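Local coordinates for protein clan CA, family C40, NlpC/P60 superfamily cysteine peptidase (Trichomonas vaginalis, PDB 6BIO) that probably cleaves peptide bonds in bacterial peptidoglycan, acting as a cysteine-type peptidase of the NlpC/P60 family, at residues A[73-76]-A[77-81]; A[96-99]-A[100-104]; A[135-139]-A[140-144]. One frame throughout, in Å; residues are numbered along the deposited sequence.

Contact 1 (A[73-76]-A[77-81]); sequences CWIS and KDSLE
The carbonyl of Ser76 is the flat group at the centre of this turn, and Ser79 approaches it twice: its hydroxyl lies in the carbonyl plane, while its backbone N-H comes from above that plane. The chain folds here as a type I beta turn over Ser76 to Ser79, linking strand 71-76 to strand 80-88, which are not neighbours in the sheet, in what is consistent with an SH3-like barrel. Ser79 N reaches Ser76 O at 2.9 Å, closing the turn. Ser79 OG sets its own bond to Ser76 O at 2.8 Å, because chi1 of 72° turns the hydroxyl back over its own backbone. One carbonyl oxygen thus takes two donors, and the buried hydroxyl has its acceptor. On the outer side Ser76 OG accepts a weak bond from Asp78 N. Inward, Ile75 faces Val31 and Ala33 of strand 30-34, and Leu80 rests on Ala64 and Val66 of strand 63-68. The two side chains meet tip to tip, CD1 of Ile75 lying 4.3 Å from CD1 of Leu80. The same Ile75 CD1 sits 3.3 Å from Ser79 OG, methyl against hydroxyl.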
ATOM      1  N   CYS A  73       1.774   2.406  13.095  1.00  7.47           N
ATOM      2  CA  CYS A  73       0.791   2.822  14.079  1.00  7.43           C
ATOM      3  C   CYS A  73       0.330   1.584  14.839  1.00  7.32           C
ATOM      4  O   CYS A  73       0.757   0.453  14.567  1.00  7.73           O
ATOM      5  CB  CYS A  73      -0.385   3.548  13.412  1.00  7.91           C
ATOM      6  SG  CYS A  73      -1.341   2.549  12.300  1.00  8.48           S
ATOM      7  N   TRP A  74      -0.559   1.805  15.792  1.00  7.79           N
ATOM      8  CA  TRP A  74      -1.052   0.756  16.672  1.00  7.48           C
ATOM      9  C   TRP A  74      -2.568   0.731  16.587  1.00  7.65           C
ATOM     10  O   TRP A  74      -3.214   1.781  16.693  1.00  8.87           O
ATOM     11  CB  TRP A  74      -0.640   1.044  18.104  1.00  8.04           C
ATOM     12  CG  TRP A  74       0.826   1.023  18.355  1.00  8.64           C
ATOM     13  CD1 TRP A  74       1.724   2.030  18.115  1.00  9.39           C
ATOM     14  CD2 TRP A  74       1.592  -0.066  18.899  1.00  9.09           C
ATOM     15  NE1 TRP A  74       2.991   1.637  18.479  1.00 10.34           N
ATOM     16  CE2 TRP A  74       2.925   0.371  18.999  1.00  9.99           C
ATOM     17  CE3 TRP A  74       1.270  -1.349  19.340  1.00  9.73           C
ATOM     18  CZ2 TRP A  74       3.932  -0.430  19.516  1.00 10.28           C
ATOM     19  CZ3 TRP A  74       2.280  -2.165  19.855  1.00 11.27           C
ATOM     20  CH2 TRP A  74       3.595  -1.710  19.927  1.00 10.84           C
ATOM     21  N   ILE A  75      -3.130  -0.459  16.402  1.00  7.64           N
ATOM     22  CA  ILE A  75      -4.562  -0.689  16.298  1.00  8.45           C
ATOM     23  C   ILE A  75      -4.962  -1.865  17.180  1.00  8.53           C
ATOM     24  O   ILE A  75      -4.176  -2.774  17.428  1.00  9.10           O
ATOM     25  CB  ILE A  75      -5.037  -0.968  14.825  1.00  7.62           C
ATOM     26  CG1 ILE A  75      -4.327  -2.188  14.213  1.00  8.15           C
ATOM     27  CG2 ILE A  75      -4.851   0.292  14.005  1.00  7.14           C
ATOM     28  CD1 ILE A  75      -4.833  -2.507  12.834  1.00  7.96           C
ATOM     29  N   SER A  76      -6.207  -1.889  17.631  1.00  9.73           N
ATOM     30  CA  SER A  76      -6.635  -2.984  18.499  1.00 11.34           C
ATOM     31  C   SER A  76      -6.359  -4.320  17.833  1.00 10.95           C
ATOM     32  O   SER A  76      -6.678  -4.500  16.659  1.00 11.36           O
ATOM     33  CB  SER A  76      -8.125  -2.853  18.741  1.00 13.67           C
ATOM     34  OG  SER A  76      -8.587  -3.974  19.468  1.00 16.27           O
ATOM     35  N   LYS A  77      -5.815  -5.277  18.605  1.00 10.94           N
ATOM     36  CA  LYS A  77      -5.451  -6.564  18.030  1.00 12.08           C
ATOM     37  C   LYS A  77      -6.644  -7.315  17.470  1.00 12.67           C
ATOM     38  O   LYS A  77      -6.458  -8.175  16.601  1.00 13.83           O
ATOM     39  CB  LYS A  77      -4.653  -7.414  19.011  1.00 14.27           C
ATOM     40  CG  LYS A  77      -5.386  -7.941  20.171  1.00 17.62           C
ATOM     41  CD  LYS A  77      -4.449  -8.908  20.938  1.00 21.67           C
ATOM     42  CE  LYS A  77      -4.967  -9.179  22.337  1.00 24.05           C
ATOM     43  NZ  LYS A  77      -6.448  -9.155  22.463  1.00 26.27           N
ATOM     44  N   ASP A  78      -7.859  -7.017  17.917  1.00 12.76           N
ATOM     45  CA  ASP A  78      -9.014  -7.724  17.381  0.53 13.85           C
ATOM     46  C   ASP A  78      -9.509  -7.146  16.074  1.00 12.44           C
ATOM     47  O   ASP A  78     -10.475  -7.664  15.520  1.00 12.61           O
ATOM     48  CB  ASP A  78     -10.149  -7.709  18.394  0.53 16.85           C
ATOM     49  CG  ASP A  78      -9.720  -8.258  19.711  0.53 19.29           C
ATOM     50  OD1 ASP A  78      -9.127  -9.349  19.680  0.53 19.62           O
ATOM     51  OD2 ASP A  78      -9.961  -7.595  20.753  0.53 21.16           O
ATOM     52  N   SER A  79      -8.843  -6.130  15.543  1.00 10.55           N
ATOM     53  CA  SER A  79      -9.280  -5.516  14.292  1.00  9.13           C
ATOM     54  C   SER A  79      -8.611  -6.075  13.050  1.00  8.58           C
ATOM     55  O   SER A  79      -8.902  -5.594  11.950  1.00  8.43           O
ATOM     56  CB  SER A  79      -9.054  -4.003  14.308  1.00  9.68           C
ATOM     57  OG  SER A  79      -7.652  -3.667  14.218  1.00 11.40           O
ATOM     58  N   LEU A  80      -7.717  -7.050  13.175  1.00  8.66           N
ATOM     59  CA  LEU A  80      -7.024  -7.611  12.024  1.00  9.63           C
ATOM     60  C   LEU A  80      -6.807  -9.096  12.267  1.00  9.65           C
ATOM     61  O   LEU A  80      -6.904  -9.588  13.404  1.00 10.64           O
ATOM     62  CB  LEU A  80      -5.708  -6.892  11.742  1.00 10.02           C
ATOM     63  CG  LEU A  80      -4.502  -7.225  12.581  1.00 11.30           C
ATOM     64  CD1 LEU A  80      -3.342  -6.425  12.076  1.00 11.69           C
ATOM     65  CD2 LEU A  80      -4.677  -6.852  14.028  1.00 13.05           C
ATOM     66  N   GLU A  81      -6.455  -9.777  11.184  1.00 10.11           N
ATOM     67  CA  GLU A  81      -6.085 -11.178  11.192  1.00  9.69           C
ATOM     68  C   GLU A  81      -4.710 -11.342  10.558  1.00  9.35           C
ATOM     69  O   GLU A  81      -4.332 -10.591   9.664  1.00  9.81           O
ATOM     70  CB  GLU A  81      -7.122 -12.026  10.407  1.00 10.43           C
ATOM     71  CG  GLU A  81      -7.142 -11.811   8.913  1.00 12.20           C
ATOM     72  CD  GLU A  81      -8.306 -12.426   8.193  1.00 14.16           C
ATOM     73  OE1 GLU A  81      -9.076 -13.161   8.856  1.00 16.72           O
ATOM     74  OE2 GLU A  81      -8.455 -12.201   6.971  1.00 14.26           O
TER

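Contact 2 (A[96-99]-A[100-104]); sequences YSEP and SRTGT
Ser97 and Thr104 pinch the two ends of this loop together through their backbones. Ser97 N donates to Thr104 O at 2.8 Å, and the same oxygen has Tyr96 CA 3.2 Å away in a CA-H...O contact. Further round, Pro99 is the centre of an inverse gamma turn, marked by a weak bond from Ser100 N to Glu98 O. The side chain of Ser97 completes the pinch: its OG accepts from Thr104 N at 3.0 Å and lies over Gly103 CA, where the backbones run close. Tyr96 meets Thr104 O at the edge of its ring, near the ring plane, and its hydroxyl is bonded to Asn94. Across the middle of the loop, Glu98 folds over with chi1 of 59° and then runs extended, bringing OE2 to Ser100 OG at 2.7 Å. The serine donates to the anti lone pair of that carboxylate oxygen, and it also accepts from Thr102 N at 3.0 Å in a nearly straight bond of 169°, an ST turn. Ser100 OG therefore works both as donor and as acceptor, which should fix its rotation. Thr102 OG1 bonds outward to Ala11 O, tying the N-terminal segment to the loop. The loop lies between strands 93-96 and 105-109 of the bacterial SH3 domain, a position consistent with that of the RT loop of SH3 folds.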
ATOM      1  N   TYR A  96      17.863 -17.142   3.296  1.00  8.40           N
ATOM      2  CA  TYR A  96      18.910 -16.443   4.035  1.00  9.22           C
ATOM      3  C   TYR A  96      18.394 -15.954   5.384  1.00  8.38           C
ATOM      4  O   TYR A  96      17.190 -15.764   5.588  1.00  8.78           O
ATOM      5  CB  TYR A  96      19.430 -15.253   3.220  1.00  9.46           C
ATOM      6  CG  TYR A  96      20.207 -15.656   2.013  1.00 10.03           C
ATOM      7  CD1 TYR A  96      21.471 -16.196   2.145  1.00 10.76           C
ATOM      8  CD2 TYR A  96      19.659 -15.542   0.764  1.00 10.70           C
ATOM      9  CE1 TYR A  96      22.188 -16.559   1.056  1.00 12.25           C
ATOM     10  CE2 TYR A  96      20.367 -15.866  -0.359  1.00 11.68           C
ATOM     11  CZ  TYR A  96      21.638 -16.414  -0.204  1.00 11.89           C
ATOM     12  OH  TYR A  96      22.408 -16.766  -1.294  1.00 13.62           O
ATOM     13  N   SER A  97      19.318 -15.681   6.298  1.00  9.41           N
ATOM     14  CA  SER A  97      18.980 -15.238   7.641  1.00  9.58           C
ATOM     15  C   SER A  97      18.371 -13.833   7.664  1.00  9.46           C
ATOM     16  O   SER A  97      17.693 -13.498   8.634  1.00  9.68           O
ATOM     17  CB  SER A  97      20.199 -15.254   8.559  1.00 10.60           C
ATOM     18  OG  SER A  97      21.197 -14.406   8.034  1.00 11.27           O
ATOM     19  N   GLU A  98      18.637 -13.028   6.644  1.00  8.99           N
ATOM     20  CA  GLU A  98      18.188 -11.646   6.568  1.00  8.93           C
ATOM     21  C   GLU A  98      18.108 -11.248   5.100  1.00  8.25           C
ATOM     22  O   GLU A  98      18.756 -11.866   4.238  1.00  8.41           O
ATOM     23  CB  GLU A  98      19.125 -10.693   7.318  1.00  9.84           C
ATOM     24  CG  GLU A  98      20.565 -10.723   6.788  1.00 11.31           C
ATOM     25  CD  GLU A  98      21.485  -9.781   7.530  1.00 12.27           C
ATOM     26  OE1 GLU A  98      21.463  -9.748   8.780  1.00 14.52           O
ATOM     27  OE2 GLU A  98      22.245  -9.067   6.872  1.00 13.64           O
ATOM     28  N   PRO A  99      17.367 -10.179   4.784  1.00  7.55           N
ATOM     29  CA  PRO A  99      17.242  -9.735   3.397  1.00  8.25           C
ATOM     30  C   PRO A  99      18.367  -8.779   3.041  1.00  8.54           C
ATOM     31  O   PRO A  99      18.193  -7.557   3.003  1.00  9.85           O
ATOM     32  CB  PRO A  99      15.875  -9.054   3.379  1.00  8.04           C
ATOM     33  CG  PRO A  99      15.693  -8.507   4.743  1.00  8.15           C
ATOM     34  CD  PRO A  99      16.370  -9.532   5.665  1.00  7.60           C
ATOM     35  N   SER A 100      19.552  -9.355   2.805  1.00  9.11           N
ATOM     36  CA  SER A 100      20.747  -8.608   2.449  1.00  9.39           C
ATOM     37  C   SER A 100      21.588  -9.536   1.592  1.00  9.02           C
ATOM     38  O   SER A 100      21.214 -10.687   1.350  1.00  9.70           O
ATOM     39  CB  SER A 100      21.569  -8.196   3.668  1.00 10.03           C
ATOM     40  OG  SER A 100      22.264  -9.333   4.148  1.00  9.95           O
ATOM     41  N   ARG A 101      22.741  -9.041   1.139  1.00  8.45           N
ATOM     42  CA  ARG A 101      23.686  -9.886   0.431  1.00  9.44           C
ATOM     43  C   ARG A 101      24.770 -10.491   1.342  1.00  9.90           C
ATOM     44  O   ARG A 101      25.751 -11.016   0.825  1.00 11.06           O
ATOM     45  CB  ARG A 101      24.279  -9.175  -0.787  1.00  9.57           C
ATOM     46  CG  ARG A 101      25.109  -7.938  -0.506  1.00 10.18           C
ATOM     47  CD  ARG A 101      25.757  -7.427  -1.770  1.00 10.28           C
ATOM     48  NE  ARG A 101      26.320  -6.085  -1.632  1.00  9.75           N
ATOM     49  CZ  ARG A 101      27.562  -5.810  -1.247  1.00 10.08           C
ATOM     50  NH1 ARG A 101      28.397  -6.814  -0.939  1.00  9.81           N
ATOM     51  NH2 ARG A 101      27.994  -4.551  -1.176  1.00 10.68           N
ATOM     52  N   THR A 102      24.577 -10.505   2.657  1.00  9.77           N
ATOM     53  CA  THR A 102      25.543 -11.149   3.544  1.00 10.84           C
ATOM     54  C   THR A 102      24.869 -12.014   4.613  1.00 10.35           C
ATOM     55  O   THR A 102      25.487 -12.302   5.649  1.00 11.15           O
ATOM     56  CB  THR A 102      26.505 -10.121   4.223  1.00 12.76           C
ATOM     57  OG1 THR A 102      25.776  -9.334   5.168  1.00 16.34           O
ATOM     58  CG2 THR A 102      27.142  -9.218   3.234  1.00 13.75           C
ATOM     59  N   GLY A 103      23.626 -12.450   4.386  1.00  9.61           N
ATOM     60  CA  GLY A 103      22.982 -13.362   5.317  1.00 10.16           C
ATOM     61  C   GLY A 103      23.602 -14.742   5.260  1.00 10.46           C
ATOM     62  O   GLY A 103      24.105 -15.181   4.238  1.00 10.74           O
ATOM     63  N   THR A 104      23.497 -15.458   6.368  1.00 10.23           N
ATOM     64  CA  THR A 104      23.874 -16.870   6.367  1.00 11.22           C
ATOM     65  C   THR A 104      22.757 -17.675   5.701  1.00 10.57           C
ATOM     66  O   THR A 104      21.598 -17.213   5.557  1.00 11.05           O
ATOM     67  CB  THR A 104      24.188 -17.370   7.780  1.00 13.63           C
ATOM     68  OG1 THR A 104      23.078 -17.110   8.652  1.00 14.76           O
ATOM     69  CG2 THR A 104      25.480 -16.691   8.334  1.00 15.13           C
TER

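Contact 3 (A[135-139]-A[140-144]); sequences GYILE and DALQY
Leu138 and Ala141 make the first of two backbone hydrogen bonds that coil the chain as it leaves its strand: Ala141 N to Leu138 O measures 3.0 Å. One residue on, Leu142 N reaches Glu139 O at a longer 3.3 Å. These two i to i+3 bonds are those of a 3-10 turn. The apolar contacts lie on the inner side. Ile137 has CG1 anti to its backbone N (chi1 -166°), which carries that branch to Ala141 CB at 4.2 Å and leaves CG2 to meet Leu142. CG2 of Ile137 touches CD1 of Leu142 at 3.9 Å, and farther out Ile137 CD1 lies 4.1 Å from Leu142 CD2, the two side chains crossing at a slant. Polar contacts occupy the outer side. Glu139 and Asp140 carry like charges, with Glu139 OE2 and Asp140 OD1 5.3 Å apart. One water joins them, donating to Glu139 OE2 at 3.2 Å. Its other bond goes to Asp140 OD1 at 3.1 Å. Such a bridge would be expected to ease the repulsion between the carboxylates. The turn ends strand 133-138 of the bacterial SH3 domain. Ile137 is paired with Tyr126 of strand 125-130 through the backbone, Ala141 with Val90, while Leu142 packs against Val115 and Ile117 of strand 114-122 and Thr87 of strand 80-88.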
ATOM      1  N   GLY A 135      13.079 -17.919   6.759  1.00  7.28           N
ATOM      2  CA  GLY A 135      14.008 -16.877   6.398  1.00  7.34           C
ATOM      3  C   GLY A 135      13.627 -16.240   5.075  1.00  6.72           C
ATOM      4  O   GLY A 135      12.481 -16.352   4.619  1.00  6.30           O
ATOM      5  N   TYR A 136      14.614 -15.571   4.469  1.00  6.76           N
ATOM      6  CA  TYR A 136      14.353 -14.658   3.362  1.00  6.93           C
ATOM      7  C   TYR A 136      14.816 -15.235   2.030  1.00  7.86           C
ATOM      8  O   TYR A 136      15.960 -15.669   1.902  1.00  8.58           O
ATOM      9  CB  TYR A 136      15.044 -13.311   3.628  1.00  7.51           C
ATOM     10  CG  TYR A 136      14.443 -12.602   4.826  1.00  6.81           C
ATOM     11  CD1 TYR A 136      14.851 -12.871   6.123  1.00  7.16           C
ATOM     12  CD2 TYR A 136      13.384 -11.707   4.661  1.00  6.71           C
ATOM     13  CE1 TYR A 136      14.279 -12.264   7.210  1.00  7.13           C
ATOM     14  CE2 TYR A 136      12.806 -11.082   5.733  1.00  7.21           C
ATOM     15  CZ  TYR A 136      13.245 -11.339   7.004  1.00  6.99           C
ATOM     16  OH  TYR A 136      12.643 -10.715   8.049  1.00  6.89           O
ATOM     17  N   ILE A 137      13.925 -15.190   1.032  1.00  7.20           N
ATOM     18  CA  ILE A 137      14.197 -15.694  -0.310  1.00  7.96           C
ATOM     19  C   ILE A 137      13.984 -14.584  -1.325  1.00  8.28           C
ATOM     20  O   ILE A 137      13.057 -13.787  -1.206  1.00  8.08           O
ATOM     21  CB  ILE A 137      13.324 -16.941  -0.592  1.00  8.70           C
ATOM     22  CG1 ILE A 137      13.837 -17.673  -1.819  1.00 10.40           C
ATOM     23  CG2 ILE A 137      11.840 -16.620  -0.677  1.00  8.37           C
ATOM     24  CD1 ILE A 137      13.262 -19.059  -1.983  1.00 11.49           C
ATOM     25  N   LEU A 138      14.876 -14.508  -2.298  1.00  9.75           N
ATOM     26  CA  LEU A 138      14.776 -13.471  -3.313  1.00  9.93           C
ATOM     27  C   LEU A 138      13.394 -13.511  -3.954  1.00 10.09           C
ATOM     28  O   LEU A 138      12.841 -14.585  -4.272  1.00 10.61           O
ATOM     29  CB  LEU A 138      15.858 -13.643  -4.370  1.00  9.94           C
ATOM     30  CG  LEU A 138      17.306 -13.310  -3.956  1.00 11.37           C
ATOM     31  CD1 LEU A 138      18.293 -13.812  -5.007  1.00 11.73           C
ATOM     32  CD2 LEU A 138      17.487 -11.796  -3.764  1.00 12.20           C
ATOM     33  N   GLU A 139      12.827 -12.324  -4.158  1.00 11.41           N
ATOM     34  CA  GLU A 139      11.415 -12.321  -4.482  1.00 13.39           C
ATOM     35  C   GLU A 139      11.129 -12.941  -5.856  1.00 14.66           C
ATOM     36  O   GLU A 139      10.101 -13.599  -6.034  1.00 14.22           O
ATOM     37  CB  GLU A 139      10.778 -10.937  -4.233  1.00 16.75           C
ATOM     38  CG  GLU A 139      11.176  -9.947  -5.149  1.00 19.04           C
ATOM     39  CD  GLU A 139      10.791  -8.502  -4.688  1.00 20.36           C
ATOM     40  OE1 GLU A 139      10.167  -8.229  -3.621  1.00 21.24           O
ATOM     41  OE2 GLU A 139      11.173  -7.637  -5.423  1.00 21.51           O
ATOM     42  N   ASP A 140      12.050 -12.849  -6.805  1.00 14.68           N
ATOM     43  CA  ASP A 140      11.755 -13.452  -8.097  1.00 17.13           C
ATOM     44  C   ASP A 140      11.892 -14.970  -8.115  1.00 15.31           C
ATOM     45  O   ASP A 140      11.552 -15.598  -9.131  1.00 16.37           O
ATOM     46  CB  ASP A 140      12.613 -12.787  -9.162  1.00 22.56           C
ATOM     47  CG  ASP A 140      12.165 -11.354  -9.427  1.00 27.76           C
ATOM     48  OD1 ASP A 140      10.927 -11.095  -9.378  1.00 30.10           O
ATOM     49  OD2 ASP A 140      13.030 -10.470  -9.623  1.00 30.20           O
ATOM     50  N   ALA A 141      12.355 -15.594  -7.027  1.00 13.25           N
ATOM     51  CA  ALA A 141      12.387 -17.042  -6.988  1.00 13.54           C
ATOM     52  C   ALA A 141      11.025 -17.650  -6.727  1.00 11.87           C
ATOM     53  O   ALA A 141      10.903 -18.874  -6.850  1.00 13.02           O
ATOM     54  CB  ALA A 141      13.382 -17.532  -5.945  1.00 14.60           C
ATOM     55  N   LEU A 142      10.013 -16.846  -6.351  1.00 12.49           N
ATOM     56  CA  LEU A 142       8.686 -17.363  -6.048  1.00 11.34           C
ATOM     57  C   LEU A 142       7.703 -17.029  -7.144  1.00 12.59           C
ATOM     58  O   LEU A 142       7.805 -15.979  -7.785  1.00 13.36           O
ATOM     59  CB  LEU A 142       8.146 -16.789  -4.732  1.00 11.71           C
ATOM     60  CG  LEU A 142       8.986 -17.120  -3.495  1.00 11.69           C
ATOM     61  CD1 LEU A 142       8.222 -16.738  -2.235  1.00 11.37           C
ATOM     62  CD2 LEU A 142       9.401 -18.615  -3.428  1.00 12.84           C
ATOM     63  N   GLN A 143       6.695 -17.896  -7.296  1.00 13.45           N
ATOM     64  CA  GLN A 143       5.652 -17.696  -8.308  1.00 14.89           C
ATOM     65  C   GLN A 143       4.753 -16.519  -7.938  1.00 13.81           C
ATOM     66  O   GLN A 143       4.451 -15.675  -8.801  1.00 14.62           O
ATOM     67  CB  GLN A 143       4.824 -18.985  -8.458  1.00 18.28           C
ATOM     68  CG  GLN A 143       3.597 -18.879  -9.344  1.00 23.28           C
ATOM     69  CD  GLN A 143       3.925 -18.548 -10.762  1.00 27.07           C
ATOM     70  OE1 GLN A 143       4.931 -19.019 -11.323  1.00 28.71           O
ATOM     71  NE2 GLN A 143       3.083 -17.721 -11.370  1.00 28.21           N
ATOM     72  N   TYR A 144       4.352 -16.432  -6.656  1.00 12.21           N
ATOM     73  CA  TYR A 144       3.427 -15.400  -6.184  1.00 11.41           C
ATOM     74  C   TYR A 144       4.068 -14.038  -6.300  1.00 11.32           C
ATOM     75  O   TYR A 144       5.230 -13.848  -5.957  1.00 12.84           O
ATOM     76  CB  TYR A 144       3.078 -15.679  -4.722  1.00 10.76           C
ATOM     77  CG  TYR A 144       2.073 -14.706  -4.096  1.00 10.50           C
ATOM     78  CD1 TYR A 144       2.493 -13.515  -3.494  1.00 10.27           C
ATOM     79  CD2 TYR A 144       0.709 -14.985  -4.103  1.00 10.37           C
ATOM     80  CE1 TYR A 144       1.576 -12.632  -2.922  1.00 10.23           C
ATOM     81  CE2 TYR A 144      -0.203 -14.118  -3.587  1.00 10.12           C
ATOM     82  CZ  TYR A 144       0.229 -12.939  -2.987  1.00 10.03           C
ATOM     83  OH  TYR A 144      -0.623 -12.032  -2.421  1.00 11.05           O
TER
HETATM   84  O   HOH W   1       9.776  -8.509  -8.111  1.00 31.98           O

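How the contacts relate
Contacts 1 and 3 are both tight turns at a strand end, a beta turn in contact 1 and a 3-10 turn in contact 3, and both reach the same sheet, though their centres lie about 27 Å apart. A serine hydroxyl reinforces the first, a second backbone bond the other. All three contacts are partly buried: 1 and 3 have apolar cores (Ile75 with Leu80, Ile137 with Ala141 and Leu142), whereas contact 2 relies mostly on serine and glutamate side chains together with a backbone bond. It nevertheless adjoins contact 3: Tyr96 N probably bonds to Tyr136 O at 2.8 Å, and the Tyr136 ring packs on Glu98 and Pro99. Contacts 2 and 3 both belong to the bacterial SH3 domain.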